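Local coordinates for sugar ABC transporter substrate-binding protein, BlMnBP1 (Bifidobacterium animalis subsp. lactis ATCC 27673, PDB 6I5R) that probably captures manno-oligosaccharides outside the cell and hands them to an ABC importer, and here holds mannobiose in its binding pocket, at residues G355-K360 against E364-T369; E258-T263 against D413-A418; S81-S86 against D99-P104; E64-N67 against N72-V75. All blocks are in the same frame, centred on the assembly; numbering follows the deposited sequence.

Contact 1 (G355-K360 against E364-T369); sequences GGIPIK and ESMPET
The connection between helix 350-353 and strand 377-379 doubles back on itself here, laying G355-P358 beside S365-T369 in two nearly antiparallel runs (158° apart) that form no strand pair. Each run sets a proline against a carbonyl of the other. P367 sends its CG in against the G355-G356 backbone, lying 3.2 Å from G356 O. G355 has a positive phi, which favours glycine. P358 repeats the arrangement from the other run, its CD 3.2 Å from S365 O, while S365 OG lies 3.5 Å from the neighbouring P358 CG.

Between the prolines, I357 and M366 run alongside each other in the same direction. M366 CB points away from the first run, but bends at both chi2 (-61°) and chi3 (-84°) bring the sulfur back, so that M366 SD rests 3.5 Å from I357 CG1. The same I357 CG1 meets P367 CD at 3.7 Å, the two side chains crossing at about a right angle. Backbone bonds from I357 to G147 and from I359 to K129 tie the first run to the body of the protein. At the far end a water donates to G355 O (2.6 Å) and accepts from T369 OG1 (2.5 Å).

Contact 2 (E258-T263 against D413-A418); sequences EDYSTT and DIVVDA
D259 OD1, one residue before the Y260 that packs on V415 and V416, is gripped twice by S261: by OG at 2.8 Å and by the backbone N at 3.0 Å. The second bond closes an Asx turn. Both donors come from the same face of the carboxylate, OG on the syn side and 26° out of the plane, N from well above it. The turn leads into the short 3-10 segment 260-261, from which Y260 reaches helix 409-420.

Y260 holds CG in the crowded position between its backbone N and carbonyl carbon (chi1 63°), and its ring lies against the helix. V415 CG1 sits over one ring face, 4.1 Å from the ring centroid and 28° off the normal, a CH-pi contact whose nearest carbon is Y260 CG. Y260 and V415 run antiparallel alongside each other, whereas V416 meets the tyrosine at about a right angle. The contact joins the loop before helix 265-273 to helix 409-420, with F194 also against the Y260 ring and L247 of helix 239-252 against V415. Farther out, the phenol oxygen ends beside a methyl group, with Y260 OH 3.8 Å from V416 CG2.

Contact 3 (S81-S86 against D99-P104); sequences SNYADS and DIMMIP. With ZN (zinc ion), chain P.
Y83 and M102 cross at about a right angle, and the tyrosine drives its ring edge-on toward the backbone of the strand. CG of Y83 stands opposite the backbone N (chi1 178°), which extends the side chain from the first turn of helix 83-93 until its hydroxyl meets the chain at M101-M102. There Y83 OH donates to M102 O at 2.8 Å. The bond arrives in the carbonyl plane, on a lone pair, at a C=O...donor angle of 117°, and M102 O in turn lies at the ring edge in the plane of the phenol. Two methionine methylenes flank the hydroxyl: M101 CB at 3.5 Å and M102 CB at 3.6 Å from Y83 OH. M102 CB also lies 4.0 Å from Y83 CE2. Past CB the M102 chain bends at chi2 and chi3 and leads away from Y83; the M102 side chain also touches Y321 and Y323.

Helix 83-93 is the crossover of a beta-alpha-beta unit from strand 73-79 to strand 100-102, both parallel to strand 38-44 in the core sheet of a periplasmic-binding-protein lobe. Y83 probably acts as a second-shell residue of the sugar site: its ring meets Y321 edge-to-face and touches N45, both of which line the pocket. The backbone O of S81, two residues before the helix, makes a weak hydrogen bond to a mannose.

One residue further along the helix, A84 O lies 4.0 Å from P104 CB. Away from the strand, D85 OD2 binds a zinc ion at 2.1 Å, and two waters occupy further positions on the metal.

Contact 4 (E64-N67 against N72-V75); sequences EDFN and NITV
All the polar links of this contact pass through one amide, that of N67 on helix 59-69. N67 ND2 donates to I73 O at 2.9 Å, with an N-H...O angle of 142°. I73 O lies in the amide plane, but the donor stands 39° above the carbonyl plane and so misses the lone pairs. The other end of the amide works through water: N67 OD1 accepts from a water, which accepts in turn from V75 N, both legs 2.9 Å long. ND2 also bonds to Y70 O in the turn that follows, so both ends of the side chain are engaged.

The apolar contacts belong to F66. With CG opposite the backbone N (chi1 170°), its ring reaches across to the strand, where I73 CG2 lies in the ring plane, 3.7 Å from F66 CE2. The same edge carbon is 3.6 Å from I73 O, and V75 CG2 approaches it obliquely at 3.8 Å. F340 and W343 of helix 331-346 meet the ring edge-to-face.

These contacts seat the helix of the beta-alpha-beta unit 38-44, 59-69, 73-79 on its second strand. N72 and T74 give their backbones to strand 38-44. On the edge of strand 73-79 away from strand 38-44, the N67 amide and its water probably take the place of strand partners for I73 O and V75 N, while F66 packs on the adjoining apolar side chains.

Contacts 3 and 4 are buried and belong to one lobe: strand 73-79, which contact 4 joins to its preceding helix, runs on toward helix 83-93 of contact 3, and both reach the same sheet, their nearest atoms about 6 Å apart. Each sets an aromatic residue and one side-chain-to-carbonyl hydrogen bond against a strand. Contacts 1 and 2 are only partly buried, lie on opposite sides of the chain's centre, and involve loops, with direct contacts between their segments limited to close packing. Contact 1, like contact 4, adds a bridging water, whereas in contact 2 D259 OD1 is bonded within its own Asx turn. Contact 3 alone holds a residue of the sugar pocket.

Contact 1 (G355-K360 against E364-T369)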
loop_
_atom_site.group_PDB
_atom_site.type_symbol
_atom_site.label_atom_id
_atom_site.label_comp_id
_atom_site.label_asym_id
_atom_site.label_seq_id
_atom_site.Cartn_x
_atom_site.Cartn_y
_atom_site.Cartn_z
ATOM N N GLY A 355 10.619 6.020 5.526
ATOM C CA GLY A 355 10.800 4.673 6.026
ATOM C C GLY A 355 10.533 3.572 5.030
ATOM O O GLY A 355 10.069 2.506 5.418
ATOM N N GLY A 356 10.815 3.799 3.746
ATOM C CA GLY A 356 10.572 2.809 2.730
ATOM C C GLY A 356 11.814 2.438 1.933
ATOM O O GLY A 356 12.888 3.025 2.074
ATOM N N ILE A 357 11.601 1.496 1.033
ATOM C CA ILE A 357 12.700 0.919 0.239
ATOM C C ILE A 357 12.857 1.753 -1.011
ATOM O O ILE A 357 11.881 1.955 -1.754
ATOM C CB ILE A 357 12.400 -0.547 -0.097
ATOM C CG1 ILE A 357 12.431 -1.377 1.183
ATOM C CG2 ILE A 357 13.364 -1.062 -1.156
ATOM C CD1 ILE A 357 11.523 -2.573 1.076
ATOM N N PRO A 358 14.063 2.275 -1.301
ATOM C CA PRO A 358 14.246 3.083 -2.513
ATOM C C PRO A 358 13.962 2.278 -3.765
ATOM O O PRO A 358 14.149 1.057 -3.816
ATOM C CB PRO A 358 15.718 3.514 -2.469
ATOM C CG PRO A 358 16.297 3.010 -1.220
ATOM C CD PRO A 358 15.312 2.092 -0.537
ATOM N N ILE A 359 13.498 2.995 -4.784
ATOM C CA ILE A 359 13.054 2.389 -6.026
ATOM C C ILE A 359 14.109 2.455 -7.126
ATOM O O ILE A 359 14.052 1.642 -8.062
ATOM C CB ILE A 359 11.725 3.051 -6.461
ATOM C CG1 ILE A 359 10.692 2.791 -5.365
ATOM C CG2 ILE A 359 11.255 2.535 -7.796
ATOM C CD1 ILE A 359 10.307 1.382 -5.205
ATOM N N LYS A 360 15.077 3.369 -7.040
ATOM C CA LYS A 360 16.179 3.328 -7.988
ATOM C C LYS A 360 16.791 1.933 -7.979
ATOM O O LYS A 360 17.080 1.371 -6.914
ATOM C CB LYS A 360 17.235 4.380 -7.648
ATOM C CG LYS A 360 18.328 4.436 -8.699
ATOM C CD LYS A 360 19.397 5.480 -8.385
ATOM C CE LYS A 360 20.237 5.695 -9.619
ATOM N NZ LYS A 360 21.209 6.799 -9.439
ATOM N N GLU A 364 20.428 -0.672 -2.875
ATOM C CA GLU A 364 19.939 -1.767 -2.056
ATOM C C GLU A 364 19.929 -1.400 -0.573
ATOM O O GLU A 364 19.951 -2.284 0.277
ATOM C CB GLU A 364 20.748 -3.036 -2.314
ATOM C CG GLU A 364 20.919 -3.397 -3.831
ATOM C CD GLU A 364 19.677 -3.979 -4.540
ATOM O OE1 GLU A 364 18.736 -4.502 -3.895
ATOM O OE2 GLU A 364 19.652 -3.939 -5.796
ATOM N N SER A 365 19.880 -0.111 -0.250
ATOM C CA SER A 365 19.689 0.291 1.139
ATOM C C SER A 365 18.258 -0.002 1.610
ATOM O O SER A 365 17.299 -0.020 0.823
ATOM C CB SER A 365 20.012 1.778 1.295
ATOM O OG SER A 365 18.835 2.552 1.125
ATOM N N MET A 366 18.129 -0.279 2.913
ATOM C CA MET A 366 16.887 -0.726 3.532
ATOM C C MET A 366 16.546 0.118 4.752
ATOM O O MET A 366 17.430 0.367 5.581
ATOM C CB MET A 366 17.018 -2.188 3.991
ATOM C CG MET A 366 17.008 -3.196 2.856
ATOM S SD MET A 366 15.437 -3.078 1.962
ATOM C CE MET A 366 14.437 -4.129 2.987
ATOM N N PRO A 367 15.282 0.539 4.930
ATOM C CA PRO A 367 14.927 1.218 6.181
ATOM C C PRO A 367 15.392 0.406 7.382
ATOM O O PRO A 367 15.463 -0.835 7.326
ATOM C CB PRO A 367 13.396 1.307 6.134
ATOM C CG PRO A 367 13.056 1.204 4.699
ATOM C CD PRO A 367 14.112 0.351 4.054
ATOM N N GLU A 368 15.684 1.114 8.480
ATOM C CA GLU A 368 16.036 0.434 9.732
ATOM C C GLU A 368 14.835 -0.259 10.376
ATOM O O GLU A 368 15.027 -1.027 11.330
ATOM C CB GLU A 368 16.694 1.414 10.729
ATOM C CG GLU A 368 18.253 1.532 10.663
ATOM C CD GLU A 368 19.017 0.205 10.858
ATOM O OE1 GLU A 368 18.400 -0.800 11.310
ATOM O OE2 GLU A 368 20.245 0.152 10.553
ATOM N N THR A 369 13.621 -0.031 9.851
ATOM C CA THR A 369 12.397 -0.691 10.304
ATOM C C THR A 369 12.453 -2.200 10.155
ATOM O O THR A 369 11.647 -2.917 10.775
ATOM C CB THR A 369 11.210 -0.193 9.468
ATOM O OG1 THR A 369 11.076 1.231 9.584
ATOM C CG2 THR A 369 9.910 -0.880 9.855
HETATM O O HOH W 1 9.425 1.902 7.840
#

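Contact 2 (E258-T263 against D413-A418)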
loop_
_atom_site.group_PDB
_atom_site.type_symbol
_atom_site.label_atom_id
_atom_site.label_comp_id
_atom_site.label_asym_id
_atom_site.label_seq_id
_atom_site.Cartn_x
_atom_site.Cartn_y
_atom_site.Cartn_z
ATOM N N GLU A 258 -13.895 0.320 21.311
ATOM C CA GLU A 258 -15.280 0.182 21.751
ATOM C C GLU A 258 -16.242 0.494 20.609
ATOM O O GLU A 258 -17.271 -0.175 20.438
ATOM C CB GLU A 258 -15.561 1.100 22.956
ATOM C CG GLU A 258 -17.084 1.261 23.205
ATOM C CD GLU A 258 -17.487 1.064 24.693
ATOM O OE1 GLU A 258 -16.614 1.194 25.619
ATOM O OE2 GLU A 258 -18.691 0.801 24.958
ATOM N N ASP A 259 -15.960 1.560 19.871
ATOM C CA ASP A 259 -16.864 2.043 18.838
ATOM C C ASP A 259 -16.150 2.215 17.514
ATOM O O ASP A 259 -15.531 3.254 17.293
ATOM C CB ASP A 259 -17.528 3.367 19.226
ATOM C CG ASP A 259 -18.602 3.779 18.232
ATOM O OD1 ASP A 259 -18.902 2.997 17.314
ATOM O OD2 ASP A 259 -19.158 4.886 18.375
ATOM N N TYR A 260 -16.288 1.224 16.635
ATOM C CA TYR A 260 -15.651 1.311 15.336
ATOM C C TYR A 260 -16.202 2.450 14.483
ATOM O O TYR A 260 -15.498 2.918 13.603
ATOM C CB TYR A 260 -15.796 -0.028 14.607
ATOM C CG TYR A 260 -17.211 -0.437 14.311
ATOM C CD1 TYR A 260 -17.931 0.166 13.293
ATOM C CD2 TYR A 260 -17.835 -1.443 15.038
ATOM C CE1 TYR A 260 -19.221 -0.203 13.015
ATOM C CE2 TYR A 260 -19.150 -1.809 14.763
ATOM C CZ TYR A 260 -19.828 -1.176 13.752
ATOM O OH TYR A 260 -21.129 -1.535 13.447
ATOM N N SER A 261 -17.417 2.930 14.734
ATOM C CA SER A 261 -18.000 3.909 13.822
ATOM C C SER A 261 -17.413 5.298 14.017
ATOM O O SER A 261 -17.660 6.184 13.191
ATOM C CB SER A 261 -19.525 3.963 13.989
ATOM O OG SER A 261 -19.863 4.611 15.199
ATOM N N THR A 262 -16.611 5.502 15.053
ATOM C CA THR A 262 -16.069 6.817 15.325
ATOM C C THR A 262 -14.555 6.785 15.518
ATOM O O THR A 262 -13.999 7.658 16.181
ATOM C CB THR A 262 -16.752 7.436 16.548
ATOM O OG1 THR A 262 -16.402 6.700 17.722
ATOM C CG2 THR A 262 -18.248 7.424 16.409
ATOM N N THR A 263 -13.859 5.816 14.924
ATOM C CA THR A 263 -12.405 5.865 14.982
ATOM C C THR A 263 -11.881 7.127 14.310
ATOM O O THR A 263 -12.539 7.734 13.453
ATOM C CB THR A 263 -11.770 4.653 14.303
ATOM O OG1 THR A 263 -12.117 4.607 12.921
ATOM C CG2 THR A 263 -12.210 3.386 15.008
ATOM N N ASP A 413 -17.564 -4.427 6.398
ATOM C CA ASP A 413 -18.633 -5.383 6.645
ATOM C C ASP A 413 -18.160 -6.501 7.562
ATOM O O ASP A 413 -18.906 -6.954 8.434
ATOM C CB ASP A 413 -19.149 -5.954 5.323
ATOM C CG ASP A 413 -20.409 -6.778 5.498
ATOM O OD1 ASP A 413 -21.310 -6.279 6.191
ATOM O OD2 ASP A 413 -20.494 -7.893 4.903
ATOM N N ILE A 414 -16.908 -6.934 7.415
ATOM C CA ILE A 414 -16.369 -7.908 8.359
ATOM C C ILE A 414 -16.484 -7.372 9.783
ATOM O O ILE A 414 -16.940 -8.069 10.698
ATOM C CB ILE A 414 -14.911 -8.266 8.018
ATOM C CG1 ILE A 414 -14.833 -8.971 6.669
ATOM C CG2 ILE A 414 -14.336 -9.170 9.107
ATOM C CD1 ILE A 414 -13.438 -9.274 6.179
ATOM N N VAL A 415 -16.046 -6.134 9.990
ATOM C CA VAL A 415 -16.095 -5.534 11.324
ATOM C C VAL A 415 -17.533 -5.458 11.811
ATOM O O VAL A 415 -17.841 -5.773 12.965
ATOM C CB VAL A 415 -15.441 -4.140 11.307
ATOM C CG1 VAL A 415 -15.634 -3.407 12.655
ATOM C CG2 VAL A 415 -13.973 -4.238 10.949
ATOM N N VAL A 416 -18.430 -5.006 10.943
ATOM C CA VAL A 416 -19.828 -4.858 11.328
ATOM C C VAL A 416 -20.402 -6.214 11.704
ATOM O O VAL A 416 -21.096 -6.354 12.713
ATOM C CB VAL A 416 -20.649 -4.226 10.186
ATOM C CG1 VAL A 416 -22.097 -4.326 10.508
ATOM C CG2 VAL A 416 -20.276 -2.787 9.950
ATOM N N ASP A 417 -20.153 -7.228 10.861
ATOM C CA ASP A 417 -20.766 -8.541 11.060
ATOM C C ASP A 417 -20.213 -9.201 12.309
ATOM O O ASP A 417 -20.960 -9.827 13.082
ATOM C CB ASP A 417 -20.544 -9.440 9.826
ATOM C CG ASP A 417 -21.330 -8.993 8.626
ATOM O OD1 ASP A 417 -22.012 -7.965 8.734
ATOM O OD2 ASP A 417 -21.239 -9.634 7.562
ATOM N N ALA A 418 -18.913 -9.023 12.554
ATOM C CA ALA A 418 -18.289 -9.626 13.715
ATOM C C ALA A 418 -18.755 -8.947 14.995
ATOM O O ALA A 418 -18.994 -9.623 16.002
ATOM C CB ALA A 418 -16.771 -9.564 13.568
#

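Contact 3 (S81-S86 against D99-P104)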
loop_
_atom_site.group_PDB
_atom_site.type_symbol
_atom_site.label_atom_id
_atom_site.label_comp_id
_atom_site.label_asym_id
_atom_site.label_seq_id
_atom_site.Cartn_x
_atom_site.Cartn_y
_atom_site.Cartn_z
ATOM N N SER A 81 -7.837 14.562 1.407
ATOM C CA SER A 81 -7.935 13.541 2.446
ATOM C C SER A 81 -8.577 12.281 1.891
ATOM O O SER A 81 -8.159 11.166 2.229
ATOM C CB SER A 81 -8.733 14.038 3.640
ATOM O OG SER A 81 -10.041 14.361 3.213
ATOM N N ASN A 82 -9.591 12.439 1.048
ATOM C CA ASN A 82 -10.250 11.297 0.419
ATOM C C ASN A 82 -9.560 10.985 -0.914
ATOM O O ASN A 82 -10.143 11.053 -1.982
ATOM C CB ASN A 82 -11.731 11.592 0.226
ATOM C CG ASN A 82 -12.522 10.365 -0.176
ATOM O OD1 ASN A 82 -12.001 9.247 -0.172
ATOM N ND2 ASN A 82 -13.794 10.566 -0.545
ATOM N N TYR A 83 -8.279 10.634 -0.832
ATOM C CA TYR A 83 -7.443 10.711 -2.026
ATOM C C TYR A 83 -7.910 9.746 -3.121
ATOM O O TYR A 83 -8.106 10.148 -4.273
ATOM C CB TYR A 83 -5.970 10.448 -1.709
ATOM C CG TYR A 83 -5.214 10.509 -3.033
ATOM C CD1 TYR A 83 -5.000 11.726 -3.662
ATOM C CD2 TYR A 83 -4.824 9.344 -3.705
ATOM C CE1 TYR A 83 -4.359 11.791 -4.889
ATOM C CE2 TYR A 83 -4.193 9.401 -4.941
ATOM C CZ TYR A 83 -3.960 10.642 -5.522
ATOM O OH TYR A 83 -3.332 10.741 -6.749
ATOM N N ALA A 84 -8.044 8.457 -2.791
ATOM C CA ALA A 84 -8.385 7.481 -3.819
ATOM C C ALA A 84 -9.589 7.929 -4.627
ATOM O O ALA A 84 -9.584 7.860 -5.868
ATOM C CB ALA A 84 -8.656 6.126 -3.179
ATOM N N ASP A 85 -10.622 8.415 -3.942
ATOM C CA ASP A 85 -11.863 8.774 -4.612
ATOM C C ASP A 85 -11.689 10.033 -5.460
ATOM O O ASP A 85 -12.129 10.077 -6.613
ATOM C CB ASP A 85 -12.955 8.966 -3.562
ATOM C CG ASP A 85 -13.365 7.649 -2.852
ATOM O OD1 ASP A 85 -13.250 6.549 -3.443
ATOM O OD2 ASP A 85 -13.851 7.714 -1.687
ATOM N N SER A 86 -11.002 11.044 -4.927
ATOM C CA SER A 86 -10.852 12.293 -5.668
ATOM C C SER A 86 -9.909 12.146 -6.864
ATOM O O SER A 86 -10.173 12.713 -7.935
ATOM C CB SER A 86 -10.392 13.414 -4.738
ATOM O OG SER A 86 -9.167 13.105 -4.152
ATOM N N ASP A 99 -1.034 17.086 -13.703
ATOM C CA ASP A 99 0.094 16.643 -14.508
ATOM C C ASP A 99 0.697 15.347 -14.010
ATOM O O ASP A 99 1.046 14.489 -14.823
ATOM C CB ASP A 99 1.158 17.735 -14.517
ATOM C CG ASP A 99 0.650 19.010 -15.193
ATOM O OD1 ASP A 99 0.533 19.011 -16.445
ATOM O OD2 ASP A 99 0.331 19.983 -14.474
ATOM N N ILE A 100 0.827 15.212 -12.699
ATOM C CA ILE A 100 1.210 13.968 -12.041
ATOM C C ILE A 100 0.180 13.680 -10.961
ATOM O O ILE A 100 -0.176 14.586 -10.205
ATOM C CB ILE A 100 2.589 14.061 -11.368
ATOM C CG1 ILE A 100 3.695 14.368 -12.347
ATOM C CG2 ILE A 100 2.897 12.747 -10.598
ATOM C CD1 ILE A 100 4.882 14.964 -11.633
ATOM N N MET A 101 -0.254 12.419 -10.854
ATOM C CA MET A 101 -0.996 11.961 -9.684
ATOM C C MET A 101 -0.442 10.610 -9.240
ATOM O O MET A 101 0.285 9.935 -9.978
ATOM C CB MET A 101 -2.507 11.830 -9.937
ATOM C CG MET A 101 -2.890 10.736 -10.875
ATOM S SD MET A 101 -4.639 10.269 -10.784
ATOM C CE MET A 101 -5.398 11.844 -11.290
ATOM N N MET A 102 -0.785 10.218 -8.014
ATOM C CA MET A 102 -0.535 8.843 -7.598
ATOM C C MET A 102 -1.677 8.006 -8.176
ATOM O O MET A 102 -2.859 8.323 -7.976
ATOM C CB MET A 102 -0.445 8.725 -6.074
ATOM C CG MET A 102 0.475 9.738 -5.438
ATOM S SD MET A 102 2.101 10.000 -6.209
ATOM C CE MET A 102 2.966 8.451 -5.864
ATOM N N ILE A 103 -1.327 6.960 -8.908
ATOM C CA ILE A 103 -2.295 6.181 -9.661
ATOM C C ILE A 103 -3.308 5.541 -8.718
ATOM O O ILE A 103 -2.929 4.814 -7.784
ATOM C CB ILE A 103 -1.601 5.100 -10.496
ATOM C CG1 ILE A 103 -0.668 5.756 -11.501
ATOM C CG2 ILE A 103 -2.628 4.218 -11.149
ATOM C CD1 ILE A 103 0.298 4.835 -12.153
ATOM N N PRO A 104 -4.594 5.822 -8.916
ATOM C CA PRO A 104 -5.653 5.241 -8.082
ATOM C C PRO A 104 -6.044 3.854 -8.610
ATOM O O PRO A 104 -5.248 3.206 -9.275
ATOM C CB PRO A 104 -6.802 6.229 -8.232
ATOM C CG PRO A 104 -6.592 6.786 -9.621
ATOM C CD PRO A 104 -5.122 6.888 -9.808
HETATM ZN ZN ZN P . -13.740 6.400 -0.083
HETATM O O HOH W 2 -13.606 5.094 -1.383
HETATM O O HOH W 3 -15.381 6.571 -1.357
#

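Contact 4 (E64-N67 against N72-V75)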
loop_
_atom_site.group_PDB
_atom_site.type_symbol
_atom_site.label_atom_id
_atom_site.label_comp_id
_atom_site.label_asym_id
_atom_site.label_seq_id
_atom_site.Cartn_x
_atom_site.Cartn_y
_atom_site.Cartn_z
ATOM N N GLU A 64 11.679 22.663 -2.972
ATOM C CA GLU A 64 12.831 23.555 -2.890
ATOM C C GLU A 64 14.109 22.855 -3.352
ATOM O O GLU A 64 14.895 23.418 -4.129
ATOM C CB GLU A 64 12.959 24.048 -1.452
ATOM C CG GLU A 64 14.202 24.794 -1.182
ATOM C CD GLU A 64 14.269 25.235 0.252
ATOM O OE1 GLU A 64 13.540 26.187 0.585
ATOM O OE2 GLU A 64 15.028 24.631 1.058
ATOM N N ASP A 65 14.357 21.643 -2.853
ATOM C CA ASP A 65 15.540 20.904 -3.275
ATOM C C ASP A 65 15.517 20.651 -4.774
ATOM O O ASP A 65 16.528 20.823 -5.457
ATOM C CB ASP A 65 15.654 19.581 -2.528
ATOM C CG ASP A 65 15.982 19.771 -1.082
ATOM O OD1 ASP A 65 16.547 20.829 -0.728
ATOM O OD2 ASP A 65 15.690 18.881 -0.277
ATOM N N PHE A 66 14.366 20.217 -5.301
ATOM C CA PHE A 66 14.239 20.024 -6.733
ATOM C C PHE A 66 14.523 21.318 -7.485
ATOM O O PHE A 66 15.136 21.306 -8.561
ATOM C CB PHE A 66 12.834 19.513 -7.033
ATOM C CG PHE A 66 12.479 19.502 -8.500
ATOM C CD1 PHE A 66 12.976 18.517 -9.336
ATOM C CD2 PHE A 66 11.604 20.425 -9.017
ATOM C CE1 PHE A 66 12.621 18.471 -10.655
ATOM C CE2 PHE A 66 11.255 20.392 -10.356
ATOM C CZ PHE A 66 11.776 19.413 -11.168
ATOM N N ASN A 67 14.059 22.450 -6.949
ATOM C CA ASN A 67 14.162 23.697 -7.706
ATOM C C ASN A 67 15.593 24.217 -7.738
ATOM O O ASN A 67 15.909 25.082 -8.556
ATOM C CB ASN A 67 13.229 24.776 -7.149
ATOM C CG ASN A 67 11.801 24.604 -7.607
ATOM O OD1 ASN A 67 10.873 24.881 -6.875
ATOM N ND2 ASN A 67 11.622 24.172 -8.840
ATOM N N ASN A 72 13.090 26.514 -13.104
ATOM C CA ASN A 72 11.972 26.980 -13.912
ATOM C C ASN A 72 10.886 25.933 -14.101
ATOM O O ASN A 72 9.956 26.169 -14.869
ATOM C CB ASN A 72 12.497 27.507 -15.243
ATOM C CG ASN A 72 13.629 28.527 -15.037
ATOM O OD1 ASN A 72 14.752 28.376 -15.553
ATOM N ND2 ASN A 72 13.346 29.540 -14.252
ATOM N N ILE A 73 10.956 24.814 -13.389
ATOM C CA ILE A 73 9.847 23.880 -13.306
ATOM C C ILE A 73 9.199 24.107 -11.948
ATOM O O ILE A 73 9.681 23.612 -10.920
ATOM C CB ILE A 73 10.289 22.431 -13.488
ATOM C CG1 ILE A 73 10.808 22.189 -14.896
ATOM C CG2 ILE A 73 9.103 21.471 -13.179
ATOM C CD1 ILE A 73 11.295 20.782 -15.129
ATOM N N THR A 74 8.097 24.843 -11.947
ATOM C CA THR A 74 7.340 25.100 -10.734
ATOM C C THR A 74 6.388 23.941 -10.480
ATOM O O THR A 74 5.607 23.555 -11.358
ATOM C CB THR A 74 6.565 26.418 -10.847
ATOM O OG1 THR A 74 7.478 27.528 -10.873
ATOM C CG2 THR A 74 5.578 26.548 -9.685
ATOM N N VAL A 75 6.450 23.407 -9.272
ATOM C CA VAL A 75 5.650 22.262 -8.870
ATOM C C VAL A 75 4.596 22.726 -7.875
ATOM O O VAL A 75 4.935 23.197 -6.784
ATOM C CB VAL A 75 6.521 21.164 -8.251
ATOM C CG1 VAL A 75 5.666 19.946 -7.925
ATOM C CG2 VAL A 75 7.669 20.797 -9.176
HETATM O O HOH W 4 8.092 24.995 -7.547
#